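PDB 2OJH: uncharacterized protein Atu1656 from Agrobacterium tumefaciens, which is of unknown function but belongs to the TolB family and folds as a six-bladed beta-propeller. Local coordinates for residues F44-W49 / N88-S93; F82-N87 / D103-G108. All coordinates share one frame; numbering follows the deposited sequence.

Contact 1 (F44-W49 / N88-S93); sequences FEAPNW and NDHGIS
Ala46 and Asn88 bring the two backbones to within 5.6 Å (CA to CA), and from there the segments run in nearly the same direction, 13° apart, joined by side chains rather than by a backbone ladder. Asn48 and His90 form the centre of the contact. The amide of Asn48 uses both its ends on this one residue: OD1 accepts from His90 ND1 at 2.7 Å, and ND2 donates to His90 O at 3.1 Å. The amide plane stands perpendicular to the imidazole, and OD1 meets the ring at its edge, in its plane. His90 reaches it because CG sits between the backbone N and the carbonyl carbon (chi1 47°), bringing the ring toward residues 46-48, while NE2 bonds to Asn59 OD1. Nearer the start of both segments, Asn88 ND2 donates almost straight (172°) to Glu45 OE1 at 2.8 Å, meeting the carboxylate from above its plane. This oxygen also forms a salt bridge with Arg245, and Asn88 OD1 is held by Asn59, so the buried polar groups are linked into a network. Apolar packing is slighter: the CB of Ala46 lies 3.8 Å from the CB of Asn88, and CD1 of Ile92 rests against CB of Asn48 at 3.9 Å. Such a meeting of innermost strands from successive sheets, near the central axis, is characteristic of a beta-propeller.

Contact 2 (F82-N87 / D103-G108); sequences FATICN and DKVEFG
Asp103 meets residues 83-86 with both its backbone and its carboxylate, and a single beta bridge pairs it with Cys86. Its CG is anti to the backbone N (chi1 175°), which carries the carboxylate into the bend of the 82-87 loop, with CG 3.6 Å from CB of Ala83. OD1 accepts from Ile85 N at 2.8 Å, although the position of this oxygen is less certain. OD2 turns back to its own segment and takes the N-H of Val105 at 2.9 Å, forming an Asx turn; one side chain thus shapes its own bend while meeting the opposite loop. Beside it, Lys104 N donates to Ile85 O at 3.1 Å.

The branches of Ile85 part over residues 104-105. CG2 presses tightly on CG of Lys104, at 3.5 Å, whereas CG1 meets CG2 of Val105 at 3.8 Å, these two side chains crossing at about a right angle. Phe82, with chi1 63° placing CG between the backbone N and the carbonyl carbon, brings CE1 to 3.8 Å from CG of Glu106; ring and carboxylate planes are 32° apart. Glu106 OE1 is hydrogen-bonded to Tyr113 OH, and the Tyr113 ring packs edge-to-face with Phe82. The contact lies at the outer part of a blade, where the loop leading toward strand 91-92 meets the turn between strands 98-103 and 111-116, with Ala83 and Cys86 packed on Ile101.

In the fold
Along the chain the segments alternate: 44-49, 82-87, 88-93 and 103-108, with 82-87 running directly into 88-93. That continuous stretch carries the chain from the periphery to the middle of the propeller, so contact 2 has its centre about 18 Å from the centre of the chain and contact 1 about 6 Å; the two contact centres are about 16 Å apart. Contact 1 joins two blades through their first strands, 45-49 and 91-92. Contact 2 instead belongs to the second of these blades, where the loop between strands 76-77 and 91-92 meets the residues following strand 98-103. Together they cover the later part of the connection between the two blades, contact 2 at its outer part, partly buried, and contact 1, buried and polar, where it arrives at the middle.

Contact 1 (F44-W49 / N88-S93)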
loop_
_atom_site.group_PDB
_atom_site.type_symbol
_atom_site.label_atom_id
_atom_site.label_comp_id
_atom_site.label_asym_id
_atom_site.label_seq_id
_atom_site.Cartn_x
_atom_site.Cartn_y
_atom_site.Cartn_z
ATOM N N PHE A 44 7.221 9.908 -8.513
ATOM C CA PHE A 44 6.014 9.108 -8.653
ATOM C C PHE A 44 6.090 8.037 -7.594
ATOM O O PHE A 44 7.190 7.561 -7.273
ATOM C CB PHE A 44 5.922 8.471 -10.040
ATOM C CG PHE A 44 5.192 9.309 -11.029
ATOM C CD1 PHE A 44 5.733 10.514 -11.479
ATOM C CD2 PHE A 44 3.934 8.920 -11.474
ATOM C CE1 PHE A 44 5.054 11.305 -12.395
ATOM C CE2 PHE A 44 3.239 9.717 -12.391
ATOM C CZ PHE A 44 3.799 10.905 -12.842
ATOM N N GLU A 45 4.932 7.658 -7.049
ATOM C CA GLU A 45 4.910 6.839 -5.835
ATOM C C GLU A 45 3.869 5.745 -5.825
ATOM O O GLU A 45 2.804 5.895 -6.408
ATOM C CB GLU A 45 4.708 7.758 -4.603
ATOM C CG GLU A 45 5.846 8.801 -4.473
ATOM C CD GLU A 45 5.798 9.619 -3.216
ATOM O OE1 GLU A 45 6.278 9.119 -2.177
ATOM O OE2 GLU A 45 5.340 10.793 -3.276
ATOM N N ALA A 46 4.182 4.648 -5.135
ATOM C CA ALA A 46 3.121 3.744 -4.608
ATOM C C ALA A 46 2.139 3.147 -5.628
ATOM O O ALA A 46 0.912 3.414 -5.608
ATOM C CB ALA A 46 2.362 4.443 -3.426
ATOM N N PRO A 47 2.667 2.312 -6.541
ATOM C CA PRO A 47 1.794 1.765 -7.588
ATOM C C PRO A 47 0.784 0.715 -7.066
ATOM O O PRO A 47 1.142 -0.143 -6.236
ATOM C CB PRO A 47 2.800 1.122 -8.561
ATOM C CG PRO A 47 3.968 0.731 -7.693
ATOM C CD PRO A 47 4.063 1.843 -6.666
ATOM N N ASN A 48 -0.461 0.824 -7.542
ATOM C CA ASN A 48 -1.428 -0.286 -7.564
ATOM C C ASN A 48 -1.432 -0.895 -8.967
ATOM O O ASN A 48 -1.039 -0.247 -9.940
ATOM C CB ASN A 48 -2.885 0.212 -7.384
ATOM C CG ASN A 48 -3.109 1.019 -6.129
ATOM O OD1 ASN A 48 -3.612 2.134 -6.202
ATOM N ND2 ASN A 48 -2.746 0.474 -4.969
ATOM N N TRP A 49 -1.924 -2.129 -9.076
ATOM C CA TRP A 49 -2.025 -2.792 -10.359
ATOM C C TRP A 49 -3.476 -3.099 -10.595
ATOM O O TRP A 49 -4.109 -3.728 -9.743
ATOM C CB TRP A 49 -1.222 -4.092 -10.308
ATOM C CG TRP A 49 -0.805 -4.668 -11.656
ATOM C CD1 TRP A 49 -1.574 -4.802 -12.803
ATOM C CD2 TRP A 49 0.476 -5.236 -11.962
ATOM N NE1 TRP A 49 -0.832 -5.433 -13.792
ATOM C CE2 TRP A 49 0.424 -5.710 -13.295
ATOM C CE3 TRP A 49 1.661 -5.422 -11.215
ATOM C CZ2 TRP A 49 1.530 -6.330 -13.918
ATOM C CZ3 TRP A 49 2.754 -6.029 -11.835
ATOM C CH2 TRP A 49 2.676 -6.481 -13.171
ATOM N N ASN A 88 0.126 8.748 -0.646
ATOM C CA ASN A 88 0.566 7.460 -1.229
ATOM C C ASN A 88 -0.301 6.244 -0.923
ATOM O O ASN A 88 0.087 5.126 -1.256
ATOM C CB ASN A 88 1.949 7.090 -0.727
ATOM C CG ASN A 88 3.024 7.990 -1.259
ATOM O OD1 ASN A 88 2.753 9.062 -1.852
ATOM N ND2 ASN A 88 4.270 7.560 -1.067
ATOM N N ASP A 89 -1.457 6.468 -0.296
ATOM C CA ASP A 89 -2.287 5.385 0.247
ATOM C C ASP A 89 -3.582 5.376 -0.520
ATOM O O ASP A 89 -4.449 6.219 -0.291
ATOM C CB ASP A 89 -2.539 5.618 1.742
ATOM C CG ASP A 89 -1.271 5.767 2.553
ATOM O OD1 ASP A 89 -0.274 5.017 2.347
ATOM O OD2 ASP A 89 -1.271 6.617 3.473
ATOM N N HIS A 90 -3.708 4.434 -1.453
ATOM C CA HIS A 90 -4.817 4.439 -2.409
ATOM C C HIS A 90 -4.940 3.039 -2.976
ATOM O O HIS A 90 -4.049 2.233 -2.834
ATOM C CB HIS A 90 -4.600 5.469 -3.542
ATOM C CG HIS A 90 -3.225 5.432 -4.167
ATOM N ND1 HIS A 90 -2.850 4.470 -5.084
ATOM C CD2 HIS A 90 -2.158 6.256 -4.033
ATOM C CE1 HIS A 90 -1.601 4.683 -5.459
ATOM N NE2 HIS A 90 -1.159 5.768 -4.843
ATOM N N GLY A 91 -6.023 2.725 -3.659
ATOM C CA GLY A 91 -6.144 1.362 -4.138
ATOM C C GLY A 91 -7.306 1.260 -5.080
ATOM O O GLY A 91 -7.981 2.264 -5.336
ATOM N N ILE A 92 -7.491 0.061 -5.619
ATOM C CA ILE A 92 -8.498 -0.201 -6.666
ATOM C C ILE A 92 -9.350 -1.378 -6.180
ATOM O O ILE A 92 -8.815 -2.342 -5.562
ATOM C CB ILE A 92 -7.818 -0.538 -8.015
ATOM C CG1 ILE A 92 -6.784 0.532 -8.438
ATOM C CG2 ILE A 92 -8.842 -0.707 -9.123
ATOM C CD1 ILE A 92 -6.015 0.128 -9.725
ATOM N N SER A 93 -10.657 -1.283 -6.358
ATOM C CA SER A 93 -11.575 -2.304 -5.874
ATOM C C SER A 93 -11.400 -3.558 -6.718
ATOM O O SER A 93 -10.998 -3.468 -7.879
ATOM C CB SER A 93 -13.025 -1.815 -5.992
ATOM O OG SER A 93 -13.317 -1.624 -7.354
#

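Contact 2 (F82-N87 / D103-G108)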
loop_
_atom_site.group_PDB
_atom_site.type_symbol
_atom_site.label_atom_id
_atom_site.label_comp_id
_atom_site.label_asym_id
_atom_site.label_seq_id
_atom_site.Cartn_x
_atom_site.Cartn_y
_atom_site.Cartn_z
ATOM N N PHE A 82 -12.090 17.502 -6.433
ATOM C CA PHE A 82 -11.474 18.460 -5.511
ATOM C C PHE A 82 -10.248 17.847 -4.856
ATOM O O PHE A 82 -9.466 18.547 -4.228
ATOM C CB PHE A 82 -12.462 18.947 -4.434
ATOM C CG PHE A 82 -12.948 17.855 -3.517
ATOM C CD1 PHE A 82 -12.112 17.335 -2.537
ATOM C CD2 PHE A 82 -14.231 17.352 -3.637
ATOM C CE1 PHE A 82 -12.530 16.321 -1.693
ATOM C CE2 PHE A 82 -14.674 16.347 -2.789
ATOM C CZ PHE A 82 -13.807 15.823 -1.818
ATOM N N ALA A 83 -10.093 16.540 -4.991
ATOM C CA ALA A 83 -9.069 15.818 -4.200
ATOM C C ALA A 83 -7.699 15.900 -4.858
ATOM O O ALA A 83 -7.257 14.959 -5.521
ATOM C CB ALA A 83 -9.469 14.369 -4.013
ATOM N N THR A 84 -7.035 17.040 -4.706
ATOM C CA THR A 84 -5.799 17.276 -5.449
ATOM C C THR A 84 -4.594 17.260 -4.519
ATOM O O THR A 84 -3.497 17.707 -4.895
ATOM C CB THR A 84 -5.840 18.615 -6.126
ATOM O OG1 THR A 84 -6.124 19.620 -5.140
ATOM C CG2 THR A 84 -6.939 18.641 -7.212
ATOM N N ILE A 85 -4.797 16.785 -3.294
ATOM C CA ILE A 85 -3.686 16.574 -2.393
ATOM C C ILE A 85 -3.808 15.145 -1.862
ATOM O O ILE A 85 -3.963 14.926 -0.644
ATOM C CB ILE A 85 -3.596 17.604 -1.228
ATOM C CG1 ILE A 85 -3.691 19.051 -1.723
ATOM C CG2 ILE A 85 -2.252 17.447 -0.503
ATOM C CD1 ILE A 85 -3.936 20.109 -0.576
ATOM N N CYS A 86 -3.764 14.194 -2.796
ATOM C CA CYS A 86 -3.749 12.765 -2.503
ATOM C C CYS A 86 -2.370 12.311 -2.023
ATOM O O CYS A 86 -1.325 12.787 -2.510
ATOM C CB CYS A 86 -4.110 11.959 -3.749
ATOM S SG CYS A 86 -5.798 12.198 -4.207
ATOM N N ASN A 87 -2.347 11.380 -1.082
ATOM C CA ASN A 87 -1.075 10.885 -0.614
ATOM C C ASN A 87 -0.833 9.482 -1.204
ATOM O O ASN A 87 -1.538 9.084 -2.142
ATOM C CB ASN A 87 -0.995 10.938 0.923
ATOM C CG ASN A 87 -2.040 10.044 1.611
ATOM O OD1 ASN A 87 -2.370 8.960 1.116
ATOM N ND2 ASN A 87 -2.530 10.484 2.796
ATOM N N ASP A 103 -6.927 11.863 0.955
ATOM C CA ASP A 103 -6.692 13.234 0.516
ATOM C C ASP A 103 -6.856 14.258 1.661
ATOM O O ASP A 103 -7.611 14.027 2.615
ATOM C CB ASP A 103 -7.653 13.558 -0.622
ATOM C CG ASP A 103 -7.560 14.995 -1.053
ATOM O OD1 ASP A 103 -6.652 15.302 -1.862
ATOM O OD2 ASP A 103 -8.388 15.819 -0.591
ATOM N N LYS A 104 -6.166 15.395 1.557
ATOM C CA LYS A 104 -6.237 16.383 2.624
ATOM C C LYS A 104 -6.759 17.772 2.252
ATOM O O LYS A 104 -6.595 18.705 3.023
ATOM C CB LYS A 104 -4.907 16.475 3.386
ATOM C CG LYS A 104 -3.754 17.007 2.614
ATOM C CD LYS A 104 -2.419 16.758 3.380
ATOM C CE LYS A 104 -2.005 17.981 4.198
ATOM N NZ LYS A 104 -0.570 17.872 4.659
ATOM N N VAL A 105 -7.418 17.905 1.107
ATOM C CA VAL A 105 -8.017 19.201 0.730
ATOM C C VAL A 105 -9.066 19.666 1.740
ATOM O O VAL A 105 -9.027 20.806 2.210
ATOM C CB VAL A 105 -8.607 19.175 -0.718
ATOM C CG1 VAL A 105 -9.558 20.342 -0.965
ATOM C CG2 VAL A 105 -7.492 19.181 -1.730
ATOM N N GLU A 106 -9.995 18.779 2.081
ATOM C CA GLU A 106 -11.174 19.170 2.866
ATOM C C GLU A 106 -10.916 19.535 4.313
ATOM O O GLU A 106 -11.524 20.477 4.819
ATOM C CB GLU A 106 -12.256 18.102 2.782
ATOM C CG GLU A 106 -13.075 18.211 1.518
ATOM C CD GLU A 106 -14.383 17.443 1.588
ATOM O OE1 GLU A 106 -14.373 16.240 1.922
ATOM O OE2 GLU A 106 -15.428 18.045 1.261
ATOM N N PHE A 107 -10.006 18.817 4.967
ATOM C CA PHE A 107 -9.818 18.949 6.408
ATOM C C PHE A 107 -8.380 19.195 6.839
ATOM O O PHE A 107 -8.114 19.323 8.037
ATOM C CB PHE A 107 -10.384 17.716 7.120
ATOM C CG PHE A 107 -11.815 17.409 6.739
ATOM C CD1 PHE A 107 -12.861 18.183 7.235
ATOM C CD2 PHE A 107 -12.108 16.370 5.864
ATOM C CE1 PHE A 107 -14.167 17.922 6.875
ATOM C CE2 PHE A 107 -13.432 16.097 5.503
ATOM C CZ PHE A 107 -14.444 16.871 6.016
ATOM N N GLY A 108 -7.461 19.288 5.881
ATOM C CA GLY A 108 -6.065 19.620 6.189
ATOM C C GLY A 108 -5.313 18.425 6.720
ATOM O O GLY A 108 -4.154 18.533 7.125
#